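Side-chain contacts in LAO/AO transport system kinase (Escherichia coli, PDB 2P67), which belongs to the MeaB family of P-loop NTPases, built around a parallel beta sheet flanked by helices: residues 4-9 with 42-47; 79-84 with 114-119; 152-157 with 164-169. One frame throughout, in Å; residues are numbered along the deposited sequence.

Interaction 1: residues 4-9 with 42-47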
loop_
_atom_site.group_PDB
_atom_site.type_symbol
_atom_site.label_atom_id
_atom_site.label_comp_id
_atom_site.label_asym_id
_atom_site.label_seq_id
_atom_site.Cartn_x
_atom_site.Cartn_y
_atom_site.Cartn_z
ATOM N N ILE A 4 18.271 27.209 -28.358
ATOM C CA ILE A 4 17.179 27.360 -27.411
ATOM C C ILE A 4 17.628 28.242 -26.254
ATOM O O ILE A 4 18.625 27.969 -25.564
ATOM C CB ILE A 4 16.547 25.998 -26.967
ATOM C CG1 ILE A 4 15.651 26.170 -25.736
ATOM C CG2 ILE A 4 17.597 24.960 -26.714
ATOM C CD1 ILE A 4 14.375 26.888 -26.025
ATOM N N ASN A 5 16.905 29.339 -26.080
ATOM C CA ASN A 5 17.204 30.287 -25.022
ATOM C C ASN A 5 15.965 31.094 -24.715
ATOM O O ASN A 5 14.939 30.916 -25.356
ATOM C CB ASN A 5 18.390 31.197 -25.390
ATOM C CG ASN A 5 18.143 32.002 -26.656
ATOM O OD1 ASN A 5 17.074 32.582 -26.828
ATOM N ND2 ASN A 5 19.140 32.049 -27.543
ATOM N N GLU A 6 16.074 31.991 -23.741
ATOM C CA GLU A 6 14.949 32.792 -23.305
ATOM C C GLU A 6 14.310 33.576 -24.454
ATOM O O GLU A 6 13.091 33.564 -24.601
ATOM C CB GLU A 6 15.385 33.685 -22.147
ATOM C CG GLU A 6 14.330 34.656 -21.662
ATOM C CD GLU A 6 14.901 35.604 -20.629
ATOM O OE1 GLU A 6 14.968 36.830 -20.910
ATOM O OE2 GLU A 6 15.308 35.105 -19.549
ATOM N N ALA A 7 15.123 34.233 -25.286
ATOM C CA ALA A 7 14.638 34.940 -26.476
ATOM C C ALA A 7 13.948 34.050 -27.527
ATOM O O ALA A 7 12.955 34.453 -28.122
ATOM C CB ALA A 7 15.773 35.726 -27.118
ATOM N N THR A 8 14.458 32.837 -27.749
ATOM C CA THR A 8 13.911 31.957 -28.785
ATOM C C THR A 8 12.895 30.930 -28.276
ATOM O O THR A 8 12.449 30.083 -29.045
ATOM C CB THR A 8 15.016 31.182 -29.527
ATOM O OG1 THR A 8 15.585 30.193 -28.652
ATOM C CG2 THR A 8 16.107 32.130 -30.014
ATOM N N LEU A 9 12.539 30.994 -26.994
ATOM C CA LEU A 9 11.698 29.951 -26.386
ATOM C C LEU A 9 10.391 29.676 -27.155
ATOM O O LEU A 9 10.044 28.516 -27.415
ATOM C CB LEU A 9 11.416 30.271 -24.913
ATOM C CG LEU A 9 10.723 29.174 -24.089
ATOM C CD1 LEU A 9 11.486 27.852 -24.176
ATOM C CD2 LEU A 9 10.600 29.630 -22.658
ATOM N N SER A 42 14.278 25.642 -18.328
ATOM C CA SER A 42 13.518 24.374 -18.351
ATOM C C SER A 42 12.173 24.534 -17.661
ATOM O O SER A 42 11.152 24.052 -18.144
ATOM C CB SER A 42 14.308 23.289 -17.623
ATOM O OG SER A 42 15.314 22.791 -18.470
ATOM N N THR A 43 12.202 25.205 -16.517
ATOM C CA THR A 43 10.987 25.564 -15.794
ATOM C C THR A 43 10.012 26.410 -16.655
ATOM O O THR A 43 8.812 26.140 -16.693
ATOM C CB THR A 43 11.364 26.251 -14.461
ATOM O OG1 THR A 43 12.119 25.316 -13.660
ATOM C CG2 THR A 43 10.121 26.679 -13.712
ATOM N N GLN A 44 10.538 27.403 -17.367
ATOM C CA GLN A 44 9.734 28.230 -18.279
ATOM C C GLN A 44 9.126 27.375 -19.400
ATOM O O GLN A 44 7.953 27.532 -19.755
ATOM C CB GLN A 44 10.613 29.300 -18.940
ATOM C CG GLN A 44 11.073 30.476 -18.097
ATOM C CD GLN A 44 11.957 31.443 -18.917
ATOM O OE1 GLN A 44 11.522 31.999 -19.932
ATOM N NE2 GLN A 44 13.198 31.626 -18.485
ATOM N N LEU A 45 9.941 26.490 -19.979
ATOM C CA LEU A 45 9.494 25.622 -21.073
ATOM C C LEU A 45 8.353 24.711 -20.604
ATOM O O LEU A 45 7.329 24.570 -21.283
ATOM C CB LEU A 45 10.667 24.751 -21.572
ATOM C CG LEU A 45 10.360 23.587 -22.520
ATOM C CD1 LEU A 45 9.659 24.108 -23.759
ATOM C CD2 LEU A 45 11.638 22.824 -22.902
ATOM N N LEU A 46 8.554 24.069 -19.457
ATOM C CA LEU A 46 7.568 23.105 -18.956
ATOM C C LEU A 46 6.248 23.808 -18.620
ATOM O O LEU A 46 5.180 23.321 -18.995
ATOM C CB LEU A 46 8.116 22.310 -17.775
ATOM C CG LEU A 46 9.206 21.282 -18.139
ATOM C CD1 LEU A 46 10.010 20.880 -16.900
ATOM C CD2 LEU A 46 8.648 20.059 -18.902
ATOM N N ASP A 47 6.320 24.963 -17.958
ATOM C CA ASP A 47 5.106 25.784 -17.733
ATOM C C ASP A 47 4.417 26.096 -19.052
ATOM O O ASP A 47 3.197 25.925 -19.203
ATOM C CB ASP A 47 5.443 27.105 -17.017
ATOM C CG ASP A 47 5.830 26.913 -15.572
ATOM O OD1 ASP A 47 5.545 25.846 -14.998
ATOM O OD2 ASP A 47 6.452 27.828 -14.998
#

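Interaction 2: residues 79-84 with 114-119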
loop_
_atom_site.group_PDB
_atom_site.type_symbol
_atom_site.label_atom_id
_atom_site.label_comp_id
_atom_site.label_asym_id
_atom_site.label_seq_id
_atom_site.Cartn_x
_atom_site.Cartn_y
_atom_site.Cartn_z
ATOM N N LEU A 79 4.146 -2.232 -34.919
ATOM C CA LEU A 79 2.699 -2.330 -35.187
ATOM C C LEU A 79 2.007 -0.970 -35.144
ATOM O O LEU A 79 1.202 -0.645 -36.021
ATOM C CB LEU A 79 2.023 -3.302 -34.205
ATOM C CG LEU A 79 0.513 -3.550 -34.307
ATOM C CD1 LEU A 79 0.210 -4.883 -33.692
ATOM C CD2 LEU A 79 -0.318 -2.489 -33.642
ATOM N N LEU A 80 2.309 -0.175 -34.119
ATOM C CA LEU A 80 1.693 1.145 -33.955
ATOM C C LEU A 80 2.056 2.052 -35.124
ATOM O O LEU A 80 1.209 2.789 -35.620
ATOM C CB LEU A 80 2.120 1.799 -32.634
ATOM C CG LEU A 80 1.649 1.079 -31.365
ATOM C CD1 LEU A 80 2.307 1.648 -30.078
ATOM C CD2 LEU A 80 0.155 1.150 -31.277
ATOM N N ILE A 81 3.306 1.965 -35.564
ATOM C CA ILE A 81 3.775 2.786 -36.684
ATOM C C ILE A 81 3.072 2.381 -37.981
ATOM O O ILE A 81 2.626 3.245 -38.744
ATOM C CB ILE A 81 5.305 2.758 -36.815
ATOM C CG1 ILE A 81 5.934 3.565 -35.671
ATOM C CG2 ILE A 81 5.763 3.329 -38.175
ATOM C CD1 ILE A 81 7.319 3.151 -35.344
ATOM N N ARG A 82 2.942 1.079 -38.204
ATOM C CA ARG A 82 2.133 0.576 -39.320
ATOM C C ARG A 82 0.703 1.094 -39.295
ATOM O O ARG A 82 0.120 1.319 -40.350
ATOM C CB ARG A 82 2.141 -0.948 -39.368
ATOM C CG ARG A 82 3.318 -1.516 -40.125
ATOM C CD ARG A 82 3.239 -3.024 -40.206
ATOM N NE ARG A 82 4.173 -3.630 -39.261
ATOM C CZ ARG A 82 3.843 -4.411 -38.241
ATOM N NH1 ARG A 82 4.796 -4.884 -37.465
ATOM N NH2 ARG A 82 2.587 -4.746 -38.010
ATOM N N GLU A 83 0.140 1.299 -38.101
ATOM C CA GLU A 83 -1.202 1.878 -37.957
ATOM C C GLU A 83 -1.207 3.378 -38.264
ATOM O O GLU A 83 -2.244 4.032 -38.156
ATOM C CB GLU A 83 -1.759 1.662 -36.540
ATOM C CG GLU A 83 -2.059 0.200 -36.155
ATOM C CD GLU A 83 -3.290 -0.373 -36.846
ATOM O OE1 GLU A 83 -4.337 0.315 -36.915
ATOM O OE2 GLU A 83 -3.210 -1.529 -37.314
ATOM N N GLY A 84 -0.041 3.919 -38.607
ATOM C CA GLY A 84 0.120 5.348 -38.885
ATOM C C GLY A 84 0.245 6.224 -37.641
ATOM O O GLY A 84 -0.048 7.422 -37.698
ATOM N N ALA A 114 14.231 1.729 -33.676
ATOM C CA ALA A 114 15.268 2.768 -33.734
ATOM C C ALA A 114 15.377 3.423 -35.114
ATOM O O ALA A 114 15.751 4.597 -35.234
ATOM C CB ALA A 114 16.606 2.191 -33.328
ATOM N N ARG A 115 15.052 2.655 -36.149
ATOM C CA ARG A 115 15.184 3.100 -37.530
ATOM C C ARG A 115 13.924 3.761 -38.045
ATOM O O ARG A 115 13.925 4.321 -39.136
ATOM C CB ARG A 115 15.553 1.924 -38.430
ATOM C CG ARG A 115 16.914 1.318 -38.101
ATOM C CD ARG A 115 17.207 0.072 -38.931
ATOM N NE ARG A 115 17.394 0.382 -40.347
ATOM C CZ ARG A 115 18.102 -0.366 -41.192
ATOM N NH1 ARG A 115 18.716 -1.469 -40.763
ATOM N NH2 ARG A 115 18.206 -0.002 -42.468
ATOM N N ALA A 116 12.842 3.692 -37.272
ATOM C CA ALA A 116 11.580 4.271 -37.705
ATOM C C ALA A 116 11.568 5.768 -37.447
ATOM O O ALA A 116 11.842 6.209 -36.337
ATOM C CB ALA A 116 10.414 3.592 -37.004
ATOM N N GLU A 117 11.255 6.558 -38.473
ATOM C CA GLU A 117 11.218 8.024 -38.307
ATOM C C GLU A 117 10.013 8.493 -37.479
ATOM O O GLU A 117 10.034 9.582 -36.895
ATOM C CB GLU A 117 11.246 8.731 -39.676
ATOM C CG GLU A 117 12.563 8.534 -40.444
ATOM C CD GLU A 117 12.554 9.171 -41.833
ATOM O OE1 GLU A 117 11.466 9.574 -42.319
ATOM O OE2 GLU A 117 13.648 9.265 -42.441
ATOM N N ALA A 118 8.975 7.654 -37.426
ATOM C CA ALA A 118 7.777 7.940 -36.637
ATOM C C ALA A 118 7.922 7.476 -35.184
ATOM O O ALA A 118 6.962 7.541 -34.411
ATOM C CB ALA A 118 6.528 7.317 -37.299
ATOM N N ALA A 119 9.119 7.010 -34.820
ATOM C CA ALA A 119 9.426 6.688 -33.421
ATOM C C ALA A 119 10.481 7.635 -32.801
ATOM O O ALA A 119 11.151 8.421 -33.508
ATOM C CB ALA A 119 9.830 5.230 -33.281
#

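Interaction 3: residues 152-157 with 164-169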
loop_
_atom_site.group_PDB
_atom_site.type_symbol
_atom_site.label_atom_id
_atom_site.label_comp_id
_atom_site.label_asym_id
_atom_site.label_seq_id
_atom_site.Cartn_x
_atom_site.Cartn_y
_atom_site.Cartn_z
ATOM N N VAL A 152 2.831 7.360 -25.950
ATOM C CA VAL A 152 4.104 7.389 -25.224
ATOM C C VAL A 152 4.173 6.177 -24.314
ATOM O O VAL A 152 3.252 5.947 -23.519
ATOM C CB VAL A 152 4.265 8.642 -24.323
ATOM C CG1 VAL A 152 5.702 8.716 -23.777
ATOM C CG2 VAL A 152 3.921 9.903 -25.088
ATOM N N ILE A 153 5.267 5.426 -24.425
ATOM C CA ILE A 153 5.480 4.215 -23.635
ATOM C C ILE A 153 6.617 4.444 -22.667
ATOM O O ILE A 153 7.738 4.768 -23.089
ATOM C CB ILE A 153 5.842 3.019 -24.537
ATOM C CG1 ILE A 153 4.735 2.777 -25.575
ATOM C CG2 ILE A 153 6.068 1.746 -23.693
ATOM C CD1 ILE A 153 5.065 1.677 -26.571
ATOM N N VAL A 154 6.335 4.299 -21.373
ATOM C CA VAL A 154 7.395 4.332 -20.389
ATOM C C VAL A 154 7.694 2.884 -20.005
ATOM O O VAL A 154 6.783 2.099 -19.688
ATOM C CB VAL A 154 7.071 5.274 -19.181
ATOM C CG1 VAL A 154 5.848 4.795 -18.368
ATOM C CG2 VAL A 154 8.303 5.465 -18.289
ATOM N N GLU A 155 8.960 2.504 -20.074
ATOM C CA GLU A 155 9.263 1.100 -19.826
ATOM C C GLU A 155 10.430 0.908 -18.877
ATOM O O GLU A 155 11.351 1.707 -18.853
ATOM C CB GLU A 155 9.457 0.340 -21.143
ATOM C CG GLU A 155 10.613 0.835 -21.987
ATOM C CD GLU A 155 11.874 0.043 -21.749
ATOM O OE1 GLU A 155 12.833 0.235 -22.517
ATOM O OE2 GLU A 155 11.914 -0.785 -20.817
ATOM N N THR A 156 10.364 -0.142 -18.064
ATOM C CA THR A 156 11.477 -0.468 -17.191
ATOM C C THR A 156 11.373 -1.936 -16.785
ATOM O O THR A 156 10.393 -2.602 -17.093
ATOM C CB THR A 156 11.572 0.486 -15.961
ATOM O OG1 THR A 156 12.872 0.385 -15.342
ATOM C CG2 THR A 156 10.461 0.207 -14.933
ATOM N N VAL A 157 12.408 -2.415 -16.104
ATOM C CA VAL A 157 12.425 -3.779 -15.595
ATOM C C VAL A 157 11.430 -3.897 -14.451
ATOM O O VAL A 157 11.306 -2.992 -13.621
ATOM C CB VAL A 157 13.841 -4.189 -15.118
ATOM C CG1 VAL A 157 13.841 -5.615 -14.602
ATOM C CG2 VAL A 157 14.831 -4.075 -16.261
ATOM N N THR A 164 4.450 -0.663 -9.580
ATOM C CA THR A 164 3.550 0.325 -8.985
ATOM C C THR A 164 3.985 1.766 -9.298
ATOM O O THR A 164 3.134 2.627 -9.530
ATOM C CB THR A 164 3.299 0.082 -7.482
ATOM O OG1 THR A 164 4.522 0.243 -6.757
ATOM C CG2 THR A 164 2.745 -1.348 -7.250
ATOM N N GLU A 165 5.301 1.996 -9.358
ATOM C CA GLU A 165 5.876 3.311 -9.716
ATOM C C GLU A 165 5.515 3.740 -11.153
ATOM O O GLU A 165 5.059 4.859 -11.376
ATOM C CB GLU A 165 7.401 3.302 -9.525
ATOM C CG GLU A 165 7.825 3.104 -8.066
ATOM C CD GLU A 165 9.290 2.714 -7.908
ATOM O OE1 GLU A 165 9.904 2.220 -8.885
ATOM O OE2 GLU A 165 9.830 2.894 -6.792
ATOM N N VAL A 166 5.696 2.833 -12.112
ATOM C CA VAL A 166 5.313 3.093 -13.512
ATOM C C VAL A 166 3.788 3.254 -13.609
ATOM O O VAL A 166 3.265 4.117 -14.335
ATOM C CB VAL A 166 5.781 1.938 -14.436
ATOM C CG1 VAL A 166 5.191 2.072 -15.840
ATOM C CG2 VAL A 166 7.308 1.888 -14.512
ATOM N N ALA A 167 3.066 2.389 -12.896
ATOM C CA ALA A 167 1.609 2.364 -12.985
ATOM C C ALA A 167 0.991 3.712 -12.655
ATOM O O ALA A 167 -0.031 4.066 -13.223
ATOM C CB ALA A 167 1.046 1.305 -12.040
ATOM N N ARG A 168 1.629 4.444 -11.739
ATOM C CA ARG A 168 1.136 5.731 -11.227
ATOM C C ARG A 168 1.237 6.880 -12.223
ATOM O O ARG A 168 0.704 7.955 -11.974
ATOM C CB ARG A 168 1.932 6.150 -9.985
ATOM C CG ARG A 168 1.723 5.316 -8.753
ATOM C CD ARG A 168 2.204 6.055 -7.512
ATOM N NE ARG A 168 3.646 6.300 -7.481
ATOM C CZ ARG A 168 4.494 5.716 -6.630
ATOM N NH1 ARG A 168 4.047 4.842 -5.732
ATOM N NH2 ARG A 168 5.790 6.013 -6.673
ATOM N N MET A 169 1.949 6.671 -13.326
ATOM C CA MET A 169 2.070 7.725 -14.334
ATOM C C MET A 169 1.500 7.384 -15.718
ATOM O O MET A 169 1.766 8.095 -16.684
ATOM C CB MET A 169 3.538 8.195 -14.450
ATOM C CG MET A 169 4.502 7.225 -15.149
ATOM S SD MET A 169 6.247 7.848 -15.125
ATOM C CE MET A 169 6.721 7.140 -13.594
#

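Interaction 1: residues 4-9 with 42-47
Where the N-terminal loop enters helix 9-17, Leu9, the first residue of that helix, packs across Gln44 and Leu45 of helix 36-49. The two methyls of Leu9 divide the work. CD2 lies against the stem of Gln44, 3.7 Å from its CB, and meets the amide from its oxygen side, with Gln44 OE1 also 3.7 Å from Leu9 CD2. CD1 reaches Leu45, where CB is 4.1 Å away, and the Leu45 CD1 methyl is hardly farther. CG of Leu9 stands anti to its backbone N (chi1 -171°), beside the carbonyl carbon, and from there its two methyls reach Gln44 and Leu45; the side chains of Leu9 and Leu45 cross at a slant. Glu6 only borders the contact: its OE2 comes to 4.2 Å from Gln44 NE2, too far for a hydrogen bond. The loop before Leu9 is held in shape by an Asx motif, in which Asn5 OD1 accepts from Thr8 N at 2.8 Å, and by the return bond from Asn5 N to Thr8 OG1. Around this site Leu45 also touches Ala27 of helix 21-32, Ile13 of helix 9-17 and Leu143 of helix 133-146, while Asp47 hydrogen-bonds to Ser315 and Thr318 of the second subunit.

Interaction 2: residues 79-84 with 114-119
The backbones come closest at Ile81 and Ala118, whose CA atoms are 6.5 Å apart, where the last turn of helix 69-82 faces a type I beta turn running from Ala116 to Ala119. This is the border of an alpha/beta P-loop fold: the turn delivers the chain into strand 119-124, an outermost strand of the parallel sheet within this chain, and the helix packs beside its start. Both backbones are fixed from within. The helix ends in a Schellman motif, with Gly84 at a positive phi of 80° and its N bonded to Ile81 O at 2.8 Å, and the beta turn is closed by the bond from Ala119 N to Ala116 O.

A single side chain carries the helix side. Ile81 has CG1 anti to its carbonyl carbon (chi1 -72°), and with chi2 at 155° the chain runs on extended, so CD1 is pushed out to the turn. Its other branch, CG2, stays back beside CG1, and both carbons rest on the methyl of Ala118, with CG1 4.1 Å from Ala118 CB. The three residues that meet Ile81 are alanines, each touching it through its CB. Leu113 and Val87 also touch Ile81, the latter from neighbouring strand 87-92, whose Val87 exchanges a backbone bond with Ala118. At the far tip, Ile81 CD1 touches two methyls that are themselves 4.1 Å apart, Ala116 CB and Ala119 CB: it is 3.5 Å from Ala116 CB and 3.9 Å from Ala119 CB.

Interaction 3: residues 152-157 with 164-169
Thr156 and Val166 meet methyl to methyl because of how each is rotated about its first torsion. In Thr156 (chi1 -164°) OG1 lies anti to the backbone N, which puts CG2 between the backbone N and the carbonyl carbon; in Val166 (chi1 170°) CG1 takes the anti place and leaves CG2 beside the backbone N. The outcome is 3.6 Å between Thr156 CG2 and Val166 CG2. The other branch of Val166 serves the strand residue two places back: its CG1 is 3.8 Å from Val154 CG1. Val166 therefore bridges Val154 and Thr156, which alternate with Glu155 so that both point to the helix. In each pair the side chains run past one another in opposite directions, touching flank to flank. Three residues on from Val166, Met169 adds its CG, 4.3 Å from Val154 CG1. Both Val154 distances hold for one of its two modelled conformers and are more doubtful than the Thr156 contact.

The contact belongs to the start of a beta-alpha-beta crossover, in which strand 151-157 leads through helix 162-167 to strand 172-177, and the CA atoms nearest each other, Val154 and Val166, are 7.3 Å apart. On the opposite face of the strand Glu155 makes a salt bridge with Lys69, part of a probable Walker A loop. The hydroxyl of Thr156 is bonded to Val92 O of the adjacent strand. With that hydroxyl hydrogen-bonded within the sheet, what Thr156 presents to the helix is carbon alone, and strand and helix are joined here by buried apolar packing.

How the interactions relate
From the N terminus the three contacts follow in series, none nested in or crossing another. Interaction 1 closes first, bringing the start of the chain back to helix 36-49 over a mostly helical stretch, before the sheet begins. Interaction 2 then spans strand 87-92 and the partly unmodelled loop after it, joining the end of helix 69-82 to the entry of strand 119-124, outermost within this chain. Interaction 3, with six residues between its segments, ties strand 151-157 to the following helix 162-167, its centre about 2 Å from that of the chain. Nearest atoms lie about 4 Å apart between interactions 2 and 3, about 13 Å between 1 and 3, and about 18 Å between 1 and 2.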